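Local coordinates for protein pyroglutatmate porin OpdO (Pseudomonas aeruginosa, PDB 3SZV) that probably acts as an outer membrane channel of the OprD porin family, letting small carboxylate substrates such as pyroglutamate pass through its beta-barrel, at residues L58-S63 with F69-I74; V134-T139 with E144-A149; N307-S312 with A345-K350. One frame throughout, in Å; residues are numbered along the deposited sequence.

Interaction 1: L58-S63 with F69-I74. With C8E ((hydroxyethyloxy)tri(ethyloxy)octane), chain D.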
loop_
_atom_site.group_PDB
_atom_site.type_symbol
_atom_site.label_atom_id
_atom_site.label_comp_id
_atom_site.label_asym_id
_atom_site.label_seq_id
_atom_site.Cartn_x
_atom_site.Cartn_y
_atom_site.Cartn_z
ATOM N N LEU A 58 -7.674 17.008 -6.416
ATOM C CA LEU A 58 -7.680 18.390 -5.959
ATOM C C LEU A 58 -7.387 18.414 -4.468
ATOM O O LEU A 58 -7.987 17.661 -3.699
ATOM C CB LEU A 58 -9.013 19.077 -6.229
ATOM C CG LEU A 58 -9.079 20.489 -5.632
ATOM C CD1 LEU A 58 -9.428 21.536 -6.687
ATOM C CD2 LEU A 58 -10.047 20.553 -4.454
ATOM N N GLU A 59 -6.444 19.260 -4.065
ATOM C CA GLU A 59 -6.153 19.465 -2.655
ATOM C C GLU A 59 -6.292 20.942 -2.328
ATOM O O GLU A 59 -5.528 21.766 -2.837
ATOM C CB GLU A 59 -4.735 19.008 -2.314
ATOM C CG GLU A 59 -4.584 17.510 -2.166
ATOM C CD GLU A 59 -3.318 17.132 -1.417
ATOM O OE1 GLU A 59 -2.360 17.937 -1.407
ATOM O OE2 GLU A 59 -3.288 16.032 -0.826
ATOM N N SER A 60 -7.262 21.295 -1.489
ATOM C CA SER A 60 -7.469 22.704 -1.170
ATOM C C SER A 60 -6.394 23.202 -0.229
ATOM O O SER A 60 -5.650 22.416 0.376
ATOM C CB SER A 60 -8.838 22.952 -0.522
ATOM O OG SER A 60 -8.823 22.595 0.857
ATOM N N GLY A 61 -6.322 24.521 -0.120
ATOM C CA GLY A 61 -5.584 25.143 0.957
ATOM C C GLY A 61 -6.425 25.063 2.215
ATOM O O GLY A 61 -7.467 24.398 2.241
ATOM N N PHE A 62 -5.970 25.738 3.265
ATOM C CA PHE A 62 -6.700 25.766 4.524
ATOM C C PHE A 62 -7.150 27.180 4.840
ATOM O O PHE A 62 -6.441 28.156 4.560
ATOM C CB PHE A 62 -5.821 25.271 5.673
ATOM C CG PHE A 62 -5.510 23.805 5.614
ATOM C CD1 PHE A 62 -6.286 22.880 6.305
ATOM C CD2 PHE A 62 -4.449 23.346 4.856
ATOM C CE1 PHE A 62 -5.988 21.514 6.244
ATOM C CE2 PHE A 62 -4.146 21.999 4.791
ATOM C CZ PHE A 62 -4.917 21.082 5.485
ATOM N N SER A 63 -8.322 27.300 5.448
ATOM C CA SER A 63 -8.745 28.597 5.971
ATOM C C SER A 63 -7.811 29.038 7.104
ATOM O O SER A 63 -7.319 28.207 7.882
ATOM C CB SER A 63 -10.196 28.533 6.450
ATOM O OG SER A 63 -10.366 27.529 7.434
ATOM N N PHE A 69 -9.497 24.765 8.010
ATOM C CA PHE A 69 -10.374 23.798 7.363
ATOM C C PHE A 69 -10.128 23.758 5.866
ATOM O O PHE A 69 -9.740 24.764 5.254
ATOM C CB PHE A 69 -11.843 24.131 7.662
ATOM C CG PHE A 69 -12.174 24.106 9.121
ATOM C CD1 PHE A 69 -12.368 22.905 9.779
ATOM C CD2 PHE A 69 -12.280 25.283 9.845
ATOM C CE1 PHE A 69 -12.666 22.872 11.123
ATOM C CE2 PHE A 69 -12.575 25.255 11.193
ATOM C CZ PHE A 69 -12.770 24.047 11.834
ATOM N N GLY A 70 -10.360 22.597 5.267
ATOM C CA GLY A 70 -10.190 22.451 3.837
ATOM C C GLY A 70 -11.000 21.294 3.301
ATOM O O GLY A 70 -11.724 20.634 4.051
ATOM N N VAL A 71 -10.876 21.063 2.002
ATOM C CA VAL A 71 -11.538 19.933 1.360
ATOM C C VAL A 71 -10.681 19.435 0.205
ATOM O O VAL A 71 -10.138 20.223 -0.573
ATOM C CB VAL A 71 -12.936 20.318 0.852
ATOM C CG1 VAL A 71 -12.842 21.458 -0.157
ATOM C CG2 VAL A 71 -13.626 19.111 0.229
ATOM N N ASP A 72 -10.535 18.118 0.115
ATOM C CA ASP A 72 -9.872 17.500 -1.026
ATOM C C ASP A 72 -10.912 16.742 -1.843
ATOM O O ASP A 72 -11.964 16.361 -1.321
ATOM C CB ASP A 72 -8.796 16.508 -0.580
ATOM C CG ASP A 72 -7.674 17.152 0.216
ATOM O OD1 ASP A 72 -7.434 18.365 0.070
ATOM O OD2 ASP A 72 -7.003 16.422 0.983
ATOM N N ALA A 73 -10.616 16.506 -3.115
ATOM C CA ALA A 73 -11.504 15.705 -3.954
ATOM C C ALA A 73 -10.685 14.782 -4.841
ATOM O O ALA A 73 -9.604 15.153 -5.302
ATOM C CB ALA A 73 -12.401 16.600 -4.798
ATOM N N ILE A 74 -11.182 13.572 -5.056
ATOM C CA ILE A 74 -10.575 12.682 -6.036
ATOM C C ILE A 74 -11.644 12.238 -7.027
ATOM O O ILE A 74 -12.709 11.777 -6.635
ATOM C CB ILE A 74 -9.859 11.477 -5.388
ATOM C CG1 ILE A 74 -9.176 10.639 -6.473
ATOM C CG2 ILE A 74 -10.826 10.644 -4.544
ATOM C CD1 ILE A 74 -8.138 9.678 -5.950
HETATM C C1 C8E D . -15.004 25.415 4.341
HETATM C C2 C8E D . -13.929 26.210 5.077
HETATM C C3 C8E D . -14.387 27.633 5.385
HETATM C C4 C8E D . -14.312 27.906 6.881
HETATM C C5 C8E D . -13.607 29.221 7.201
HETATM C C6 C8E D . -14.006 29.707 8.589
HETATM C C7 C8E D . -13.408 31.078 8.884
HETATM C C8 C8E D . -12.522 31.050 10.124
HETATM O O HOH W 1 -4.415 16.399 1.807
#
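Residues 58-63 and 69-74 face each other across a beta hairpin of the outer membrane barrel. The two strands run antiparallel. L58 and A73 form a hydrogen-bonded pair, with L58 N to A73 O at 2.9 Å and the return bond from A73 N to L58 O. Next comes the non-hydrogen-bonded pair E59 and D72. Beyond it the regular pattern gives way, and serine hydroxyls stand in for backbone carbonyls. S60 OG accepts from V71 N at 2.8 Å. Its first torsion (chi1 79°) sets OG between the backbone N and the carbonyl carbon, which turns it to the partner strand. The same OG donates to G61 O at 2.6 Å, in the carbonyl plane and on a lone pair. S60 N is bonded to V71 O, with the donor tilted from the carbonyl plane, and more weakly to D72 OD1. Further on, S63 and F69 bond twice: S63 N gives to F69 O, and S63 OG takes the hydrogen of F69 N at 3.0 Å. S63 OG also sits at the edge of the F69 ring, near its plane. G70 lies where S60 OG and G61 O come close to its CA.

On the face of the hairpin that carries E59 and D72, away from L58 and A73, these two side chains cross obliquely, their carboxylate planes 21° apart. E59 OE2 and D72 OD2 are 4.2 Å apart, so like charges probably repel. One water donates to both oxygens and bridges them. K114 of strand 106-117 makes a salt bridge with D72 OD1, which probably eases the negative charge. At the outer surface a detergent chain lies along the hairpin, with its C5 3.6 Å from S63 CB and its C2 3.9 Å from F69 CB.

Interaction 2: V134-T139 with E144-A149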
loop_
_atom_site.group_PDB
_atom_site.type_symbol
_atom_site.label_atom_id
_atom_site.label_comp_id
_atom_site.label_asym_id
_atom_site.label_seq_id
_atom_site.Cartn_x
_atom_site.Cartn_y
_atom_site.Cartn_z
ATOM N N VAL A 134 -3.163 -1.347 8.110
ATOM C CA VAL A 134 -4.059 -1.148 6.972
ATOM C C VAL A 134 -3.413 -0.252 5.942
ATOM O O VAL A 134 -2.957 0.853 6.259
ATOM C CB VAL A 134 -5.427 -0.605 7.410
ATOM C CG1 VAL A 134 -5.302 0.710 8.186
ATOM C CG2 VAL A 134 -6.309 -0.389 6.183
ATOM N N SER A 135 -3.339 -0.754 4.711
ATOM C CA SER A 135 -2.743 -0.005 3.603
ATOM C C SER A 135 -3.603 -0.112 2.364
ATOM O O SER A 135 -3.889 -1.217 1.896
ATOM C CB SER A 135 -1.360 -0.556 3.257
ATOM O OG SER A 135 -0.398 -0.289 4.284
ATOM N N ALA A 136 -4.007 1.031 1.822
ATOM C CA ALA A 136 -4.797 1.054 0.593
ATOM C C ALA A 136 -3.940 0.681 -0.597
ATOM O O ALA A 136 -2.804 1.135 -0.727
ATOM C CB ALA A 136 -5.417 2.431 0.391
ATOM N N ASN A 137 -4.493 -0.149 -1.477
ATOM C CA ASN A 137 -3.786 -0.595 -2.666
ATOM C C ASN A 137 -3.874 0.383 -3.825
ATOM O O ASN A 137 -4.901 1.046 -4.020
ATOM C CB ASN A 137 -4.374 -1.919 -3.128
ATOM C CG ASN A 137 -3.762 -2.393 -4.416
ATOM O OD1 ASN A 137 -4.227 -2.045 -5.509
ATOM N ND2 ASN A 137 -2.692 -3.170 -4.308
ATOM N N ASP A 138 -2.792 0.495 -4.589
ATOM C CA ASP A 138 -2.868 1.175 -5.881
ATOM C C ASP A 138 -1.944 0.531 -6.903
ATOM O O ASP A 138 -1.112 1.209 -7.497
ATOM C CB ASP A 138 -2.560 2.669 -5.752
ATOM C CG ASP A 138 -2.844 3.437 -7.038
ATOM O OD1 ASP A 138 -2.211 4.493 -7.250
ATOM O OD2 ASP A 138 -3.696 2.988 -7.839
ATOM N N THR A 139 -2.112 -0.766 -7.137
ATOM C CA THR A 139 -1.316 -1.442 -8.164
ATOM C C THR A 139 -2.123 -1.877 -9.381
ATOM O O THR A 139 -1.638 -2.651 -10.208
ATOM C CB THR A 139 -0.557 -2.663 -7.606
ATOM O OG1 THR A 139 -1.480 -3.551 -6.974
ATOM C CG2 THR A 139 0.501 -2.222 -6.607
ATOM N N GLU A 144 -7.671 1.763 -4.574
ATOM C CA GLU A 144 -8.583 1.444 -3.486
ATOM C C GLU A 144 -8.798 2.703 -2.621
ATOM O O GLU A 144 -7.870 3.489 -2.414
ATOM C CB GLU A 144 -7.989 0.314 -2.637
ATOM C CG GLU A 144 -8.866 -0.135 -1.469
ATOM C CD GLU A 144 -8.210 -1.201 -0.610
ATOM O OE1 GLU A 144 -6.975 -1.288 -0.606
ATOM O OE2 GLU A 144 -8.941 -1.968 0.057
ATOM N N LEU A 145 -10.017 2.895 -2.115
ATOM C CA LEU A 145 -10.297 3.968 -1.158
ATOM C C LEU A 145 -10.973 3.365 0.060
ATOM O O LEU A 145 -11.678 2.352 -0.043
ATOM C CB LEU A 145 -11.229 5.033 -1.755
ATOM C CG LEU A 145 -10.714 5.781 -2.974
ATOM C CD1 LEU A 145 -11.809 6.668 -3.543
ATOM C CD2 LEU A 145 -9.490 6.595 -2.605
ATOM N N PHE A 146 -10.743 3.967 1.218
ATOM C CA PHE A 146 -11.538 3.657 2.396
ATOM C C PHE A 146 -12.423 4.845 2.715
ATOM O O PHE A 146 -12.091 5.990 2.387
ATOM C CB PHE A 146 -10.641 3.366 3.604
ATOM C CG PHE A 146 -9.679 2.244 3.387
ATOM C CD1 PHE A 146 -8.308 2.461 3.449
ATOM C CD2 PHE A 146 -10.148 0.963 3.139
ATOM C CE1 PHE A 146 -7.408 1.412 3.261
ATOM C CE2 PHE A 146 -9.244 -0.106 2.950
ATOM C CZ PHE A 146 -7.877 0.142 3.005
ATOM N N ARG A 147 -13.561 4.576 3.339
ATOM C CA ARG A 147 -14.384 5.635 3.901
ATOM C C ARG A 147 -14.121 5.682 5.395
ATOM O O ARG A 147 -14.187 4.656 6.077
ATOM C CB ARG A 147 -15.872 5.378 3.642
ATOM C CG ARG A 147 -16.740 6.602 3.951
ATOM C CD ARG A 147 -18.208 6.351 3.675
ATOM N NE ARG A 147 -18.863 5.729 4.829
ATOM C CZ ARG A 147 -20.176 5.759 5.031
ATOM N NH1 ARG A 147 -20.972 6.369 4.153
ATOM N NH2 ARG A 147 -20.687 5.194 6.116
ATOM N N GLY A 148 -13.812 6.859 5.918
ATOM C CA GLY A 148 -13.613 6.960 7.351
ATOM C C GLY A 148 -12.965 8.250 7.791
ATOM O O GLY A 148 -12.994 9.254 7.077
ATOM N N ALA A 149 -12.377 8.209 8.981
ATOM C CA ALA A 149 -11.676 9.350 9.538
ATOM C C ALA A 149 -10.264 8.923 9.894
ATOM O O ALA A 149 -10.054 7.834 10.454
ATOM C CB ALA A 149 -12.409 9.878 10.768
#
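The F146 ring meets V134 CG2 and A136 CB obliquely, both next to its CE1 corner, and has the backbone carbon of S135 at its edge. These groups belong to a loop that follows strand 120-124 inside the barrel of this OprD-family porin and comes back to the short strand 145-147. V134 CG2 is 3.6 Å from F146 CZ, and the two side chains slide past each other in opposite directions. A136 CB is equally close, at 3.6 Å from F146 CE1. L166 of strand 159-170 also packs on V134 and F146, so the ring joins the loop to the barrel wall.

The second flat group is the carboxylate of E144. Its chain is extended, with CG anti to the backbone N (chi1 -179°), and this carries OE1 back to the loop. OE1 accepts from N137 N at 2.9 Å through its anti lone pair, with an angle of 165° at the hydrogen. In return, E144 N donates to N137 O at 2.9 Å, nearly along the C=O axis. Two bonds thus pair these residues. E144 OE2 is satisfied by N169 of strand 159-170.

N137 also forms an Asx turn. T139 N reaches N137 OD1 from above the carbonyl plane. The N137 amide is further bonded to D293 and N172, and its ND2 gives a hydrogen to T139 OG1 at 3.0 Å, in the amide plane.

Interaction 3: N307-S312 with A345-K350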
loop_
_atom_site.group_PDB
_atom_site.type_symbol
_atom_site.label_atom_id
_atom_site.label_comp_id
_atom_site.label_asym_id
_atom_site.label_seq_id
_atom_site.Cartn_x
_atom_site.Cartn_y
_atom_site.Cartn_z
ATOM N N ASN A 307 0.598 -17.650 3.924
ATOM C CA ASN A 307 -0.150 -18.879 4.180
ATOM C C ASN A 307 0.163 -19.498 5.539
ATOM O O ASN A 307 1.198 -19.213 6.147
ATOM C CB ASN A 307 0.109 -19.891 3.057
ATOM C CG ASN A 307 -0.433 -19.415 1.731
ATOM O OD1 ASN A 307 -1.645 -19.472 1.494
ATOM N ND2 ASN A 307 0.453 -18.947 0.855
ATOM N N VAL A 308 -0.737 -20.349 6.007
ATOM C CA VAL A 308 -0.542 -21.042 7.276
ATOM C C VAL A 308 0.838 -21.697 7.358
ATOM O O VAL A 308 1.222 -22.483 6.479
ATOM C CB VAL A 308 -1.644 -22.113 7.495
ATOM C CG1 VAL A 308 -1.377 -22.912 8.760
ATOM C CG2 VAL A 308 -3.016 -21.444 7.545
ATOM N N ASP A 309 1.583 -21.354 8.413
ATOM C CA ASP A 309 2.899 -21.939 8.713
ATOM C C ASP A 309 4.026 -21.571 7.731
ATOM O O ASP A 309 5.142 -22.084 7.840
ATOM C CB ASP A 309 2.798 -23.467 8.867
ATOM C CG ASP A 309 2.075 -23.877 10.128
ATOM O OD1 ASP A 309 2.075 -23.091 11.095
ATOM O OD2 ASP A 309 1.521 -24.997 10.168
ATOM N N GLU A 310 3.754 -20.669 6.791
ATOM C CA GLU A 310 4.709 -20.432 5.713
ATOM C C GLU A 310 6.017 -19.787 6.165
ATOM O O GLU A 310 6.011 -18.745 6.831
ATOM C CB GLU A 310 4.082 -19.595 4.599
ATOM C CG GLU A 310 4.941 -19.578 3.345
ATOM C CD GLU A 310 4.157 -19.226 2.102
ATOM O OE1 GLU A 310 3.021 -18.718 2.242
ATOM O OE2 GLU A 310 4.677 -19.496 0.989
ATOM N N ARG A 311 7.134 -20.395 5.774
ATOM C CA ARG A 311 8.465 -19.820 5.970
ATOM C C ARG A 311 8.986 -19.443 4.602
ATOM O O ARG A 311 8.891 -20.239 3.666
ATOM C CB ARG A 311 9.388 -20.849 6.624
ATOM C CG ARG A 311 10.857 -20.449 6.653
ATOM C CD ARG A 311 11.706 -21.552 7.272
ATOM N NE ARG A 311 11.546 -22.818 6.558
ATOM C CZ ARG A 311 11.652 -24.013 7.125
ATOM N NH1 ARG A 311 11.918 -24.114 8.421
ATOM N NH2 ARG A 311 11.490 -25.112 6.400
ATOM N N SER A 312 9.515 -18.228 4.459
ATOM C CA SER A 312 9.948 -17.801 3.143
ATOM C C SER A 312 11.161 -16.894 3.205
ATOM O O SER A 312 11.392 -16.213 4.206
ATOM C CB SER A 312 8.797 -17.113 2.399
ATOM O OG SER A 312 8.366 -15.926 3.056
ATOM N N ALA A 345 -3.007 -31.814 7.375
ATOM C CA ALA A 345 -2.216 -32.101 8.566
ATOM C C ALA A 345 -0.715 -32.175 8.277
ATOM O O ALA A 345 0.084 -32.401 9.187
ATOM C CB ALA A 345 -2.699 -33.393 9.217
ATOM N N ALA A 346 -0.336 -31.996 7.014
ATOM C CA ALA A 346 1.077 -31.975 6.641
ATOM C C ALA A 346 1.586 -30.540 6.516
ATOM O O ALA A 346 0.805 -29.589 6.516
ATOM C CB ALA A 346 1.298 -32.712 5.334
ATOM N N ASN A 347 2.901 -30.390 6.410
ATOM C CA ASN A 347 3.503 -29.072 6.208
ATOM C C ASN A 347 4.487 -29.107 5.042
ATOM O O ASN A 347 5.583 -28.548 5.118
ATOM C CB ASN A 347 4.181 -28.586 7.488
ATOM C CG ASN A 347 3.191 -28.036 8.499
ATOM O OD1 ASN A 347 2.657 -28.763 9.332
ATOM N ND2 ASN A 347 2.935 -26.730 8.419
ATOM N N ASP A 348 4.082 -29.778 3.968
ATOM C CA ASP A 348 4.942 -29.957 2.801
ATOM C C ASP A 348 4.540 -29.066 1.638
ATOM O O ASP A 348 4.921 -29.311 0.498
ATOM C CB ASP A 348 4.984 -31.431 2.367
ATOM C CG ASP A 348 3.615 -31.975 1.963
ATOM O OD1 ASP A 348 2.593 -31.309 2.232
ATOM O OD2 ASP A 348 3.562 -33.087 1.385
ATOM N N GLY A 349 3.768 -28.024 1.934
ATOM C CA GLY A 349 3.422 -27.030 0.932
ATOM C C GLY A 349 4.602 -26.137 0.599
ATOM O O GLY A 349 5.311 -25.673 1.493
ATOM N N LYS A 350 4.818 -25.917 -0.694
ATOM C CA LYS A 350 5.923 -25.082 -1.156
ATOM C C LYS A 350 5.502 -24.270 -2.364
ATOM O O LYS A 350 4.691 -24.710 -3.174
ATOM C CB LYS A 350 7.143 -25.938 -1.503
ATOM C CG LYS A 350 6.936 -26.861 -2.680
ATOM C CD LYS A 350 8.149 -27.757 -2.883
ATOM C CE LYS A 350 7.957 -28.687 -4.071
ATOM N NZ LYS A 350 9.172 -29.513 -4.313
#
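D309 and N347 meet side chain to side chain, crossing at about a right angle. N347 ND2 donates to D309 OD2 at 2.8 Å, with an angle of 159° at the hydrogen. The two flat groups are turned 39° from each other. The acceptor lies in the plane of the N347 amide. The amide nitrogen, in contrast, stands 28° out of the D309 carboxylate plane, on the anti side of OD2. It thus comes in partly from above the carboxylate, and it is also 3.3 Å from D309 CB. In both residues CG lies anti to the carbonyl carbon, and both CB atoms point across the gap. The backbones stay well apart, with D309 CA and N347 CA separated by 7.6 Å, so the side chains alone span it.

D309 belongs to a type II beta turn from N307 to E310, just ahead of barrel strand 311-320. N347 is at the start of strand 346-361. Strand 329-343 runs between these two strands in the antiparallel barrel wall. The bond therefore reaches over the end of the middle strand, and N340 of that strand takes part on both sides. Its carbonyl accepts from N347 ND2, and its side-chain amide donates to D309 O.

The turn is also held from within. E310 N bonds to N307 O at 3.0 Å, closing the turn. E310 OE1 accepts twice from N307. The backbone N meets OE1 nearly end-on. The side-chain ND2 comes from the syn side at 2.9 Å, tilted from the carboxylate plane. E351 lies close to the other oxygen, OE2, so the two donors probably offset only part of the crowding of negative charge.

From the N terminus, interaction 1 comes first. It closes the hairpin of strands 49-59 and 67-81 near its turn. Interaction 2 follows and closes a small loop between N137 and E144, where the chain inside the barrel returns to the wall. Interaction 3 comes last and spans 32 residues, most of them in strands, around the middle strand 329-343. The three are in series, so none nests in or crosses another. Interactions 1 and 2 touch through I74 CG2 and L145 CD1 at 4.2 Å. Interaction 3 lies on the opposite side of the chain's centre from interaction 1, their centres about 47 Å apart. Together they involve separate parts of the barrel wall and its inner loop.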